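Local structure of putative secreted protein (Pseudomonas aeruginosa, 3NPD) at residues Ser53-Glu56 against Arg57-Asn61. The protein is of unknown function, but belongs to a Pseudomonas-specific family of putative secreted, quorum-sensing-regulated proteins and may act as a virulence factor. Residues are numbered along the deposited sequence; the frame is centred on the assembly and turned at random.
Sequences SHAE and RMRSN
The imidazole of His54 meets Met58 over one face and Arg57 at its edge, one helical turn further on. Met58, modelled as selenomethionine, places CG over the ring in a CH-pi contact, 4.3 Å from the ring centroid, while its selenium approaches more obliquely, 3.9 Å from His54 CD2. Arg57 NE reaches the ring edge in plane. The guanidinium of Arg57, turned 54° against the imidazole, has His54 CA and ND1 over the same face. ND1 therefore sits above the plane that holds the N-H bonds, and its 2.7 Å approach to Arg57 NH2 is not a hydrogen bond. Because CG of His54 is anti to the backbone N (chi1 -169°), the ring projects toward this next turn.

On another side of the helix, Glu56 and Arg59 form a salt bridge at i to i+3. Glu56 OE1 accepts from Arg59 NH1 at 3.1 Å, lying near the guanidinium edge; the nitrogen arrives on the anti side of the carboxylate, 27° out of its plane. A bend at chi2 brings this acid round to the extended arginine, whose NH1 also passes 3.7 Å from Ala55 CB.

Successive i to i+4 backbone bonds run from Arg57 N to Ser53 O through Ser60 N to Glu56 O. Ser60 OG donates to Arg57 O, three residues back, at 2.7 Å. Asn61 then N-caps helix 62-74 through Ser64 N. Helix 52-60 follows strand 43-50 and packs Ala55, Met58 and Arg59 on Val102 of edge strand 101-107, with Met58 also reaching Phe93 of strand 88-95; Arg59 NH2 bonds to Pro101 O.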
ATOM      1  N   SER A  53       3.160   0.640 -20.056  1.00 18.12           N
ATOM      2  CA  SER A  53       3.552  -0.727 -20.447  0.50 20.64           C
ATOM      3  C   SER A  53       3.609  -1.681 -19.264  1.00 18.02           C
ATOM      4  O   SER A  53       3.095  -2.803 -19.357  1.00 22.28           O
ATOM      5  CB  SER A  53       4.858  -0.764 -21.251  0.50 22.99           C
ATOM      6  OG  SER A  53       4.626  -0.271 -22.558  0.50 20.79           O
ATOM      7  N   HIS A  54       4.194  -1.247 -18.161  1.00 18.42           N
ATOM      8  CA  HIS A  54       4.228  -2.055 -16.961  1.00 15.89           C
ATOM      9  C   HIS A  54       2.815  -2.212 -16.355  1.00 17.36           C
ATOM     10  O   HIS A  54       2.506  -3.243 -15.796  1.00 16.62           O
ATOM     11  CB  HIS A  54       5.165  -1.474 -15.930  1.00 17.21           C
ATOM     12  CG  HIS A  54       5.445  -2.404 -14.782  1.00 23.02           C
ATOM     13  ND1 HIS A  54       5.886  -3.692 -14.978  1.00 40.55           N
ATOM     14  CD2 HIS A  54       5.323  -2.252 -13.448  1.00 40.71           C
ATOM     15  CE1 HIS A  54       6.053  -4.285 -13.815  1.00 37.24           C
ATOM     16  NE2 HIS A  54       5.715  -3.433 -12.870  1.00 36.79           N
ATOM     17  N   ALA A  55       1.979  -1.184 -16.458  1.00 16.60           N
ATOM     18  CA  ALA A  55       0.596  -1.278 -15.984  1.00 15.96           C
ATOM     19  C   ALA A  55      -0.131  -2.449 -16.687  1.00 16.69           C
ATOM     20  O   ALA A  55      -0.921  -3.167 -16.064  1.00 16.53           O
ATOM     21  CB  ALA A  55      -0.168   0.051 -16.243  1.00 15.00           C
ATOM     22  N   GLU A  56       0.128  -2.599 -17.986  1.00 15.93           N
ATOM     23  CA  GLU A  56      -0.448  -3.714 -18.757  1.00 17.02           C
ATOM     24  C   GLU A  56       0.047  -5.060 -18.278  1.00 15.17           C
ATOM     25  O   GLU A  56      -0.741  -6.001 -18.159  1.00 17.49           O
ATOM     26  CB  GLU A  56      -0.233  -3.540 -20.247  1.00 18.08           C
ATOM     27  CG  GLU A  56      -1.112  -2.442 -20.843  1.00 25.47           C
ATOM     28  CD  GLU A  56      -2.605  -2.829 -20.905  1.00 33.32           C
ATOM     29  OE1 GLU A  56      -3.353  -2.653 -19.915  1.00 31.57           O
ATOM     30  OE2 GLU A  56      -3.044  -3.274 -21.990  1.00 36.51           O
ATOM     31  N   ARG A  57       1.345  -5.169 -17.992  1.00 16.62           N
ATOM     32  CA  ARG A  57       1.905  -6.402 -17.436  1.00 18.18           C
ATOM     33  C   ARG A  57       1.261  -6.727 -16.107  1.00 16.73           C
ATOM     34  O   ARG A  57       0.932  -7.898 -15.840  1.00 19.48           O
ATOM     35  CB  ARG A  57       3.423  -6.304 -17.252  1.00 20.31           C
ATOM     36  CG  ARG A  57       4.197  -6.149 -18.544  1.00 31.48           C
ATOM     37  CD  ARG A  57       5.673  -6.586 -18.414  1.00 41.53           C
ATOM     38  NE  ARG A  57       6.544  -5.858 -17.463  1.00 41.30           N
ATOM     39  CZ  ARG A  57       7.077  -4.631 -17.618  1.00 39.98           C
ATOM     40  NH1 ARG A  57       6.775  -3.842 -18.641  1.00 25.71           N
ATOM     41  NH2 ARG A  57       7.902  -4.154 -16.679  1.00 53.64           N
HETATM   42  N   MSE A  58       1.063  -5.703 -15.266  1.00 17.25           N
HETATM   43  CA  MSE A  58       0.354  -5.888 -13.993  1.00 14.87           C
HETATM   44  C   MSE A  58      -1.072  -6.386 -14.155  1.00 15.82           C
HETATM   45  O   MSE A  58      -1.465  -7.346 -13.513  1.00 15.13           O
HETATM   46  CB  MSE A  58       0.382  -4.637 -13.124  1.00 13.82           C
HETATM   47  CG  MSE A  58       1.759  -4.356 -12.661  1.00 16.18           C
HETATM   48 SE   MSE A  58       1.899  -2.756 -11.594  0.75 17.16          SE
HETATM   49  CE  MSE A  58       1.089  -3.468  -9.979  1.00 17.58           C
ATOM     50  N   ARG A  59      -1.797  -5.788 -15.070  1.00 14.52           N
ATOM     51  CA  ARG A  59      -3.184  -6.166 -15.319  1.00 15.81           C
ATOM     52  C   ARG A  59      -3.341  -7.560 -15.893  1.00 15.13           C
ATOM     53  O   ARG A  59      -4.399  -8.162 -15.734  1.00 15.58           O
ATOM     54  CB  ARG A  59      -3.836  -5.173 -16.271  1.00 17.32           C
ATOM     55  CG  ARG A  59      -4.083  -3.808 -15.634  1.00 17.30           C
ATOM     56  CD  ARG A  59      -4.764  -2.927 -16.658  1.00 22.91           C
ATOM     57  NE  ARG A  59      -4.967  -1.568 -16.193  1.00 21.06           N
ATOM     58  CZ  ARG A  59      -4.414  -0.455 -16.682  1.00 24.74           C
ATOM     59  NH1 ARG A  59      -3.577  -0.473 -17.707  1.00 23.87           N
ATOM     60  NH2 ARG A  59      -4.728   0.720 -16.122  1.00 24.84           N
ATOM     61  N   SER A  60      -2.326  -8.023 -16.639  1.00 15.42           N
ATOM     62  CA  SER A  60      -2.334  -9.367 -17.251  1.00 15.37           C
ATOM     63  C   SER A  60      -2.165 -10.486 -16.243  1.00 15.72           C
ATOM     64  O   SER A  60      -2.476 -11.651 -16.544  1.00 17.99           O
ATOM     65  CB  SER A  60      -1.241  -9.497 -18.339  1.00 18.39           C
ATOM     66  OG  SER A  60       0.037  -9.599 -17.781  1.00 23.07           O
ATOM     67  N   ASN A  61      -1.630 -10.172 -15.058  1.00 16.08           N
ATOM     68  CA  ASN A  61      -1.433 -11.215 -14.034  1.00 19.72           C
ATOM     69  C   ASN A  61      -1.580 -10.648 -12.617  1.00 18.41           C
ATOM     70  O   ASN A  61      -0.592 -10.508 -11.858  1.00 17.95           O
ATOM     71  CB  ASN A  61      -0.115 -11.918 -14.218  1.00 22.84           C
ATOM     72  CG  ASN A  61      -0.076 -13.273 -13.469  1.00 25.65           C
ATOM     73  OD1 ASN A  61      -0.848 -13.535 -12.511  1.00 25.17           O
ATOM     74  ND2 ASN A  61       0.811 -14.138 -13.914  1.00 33.30           N
TER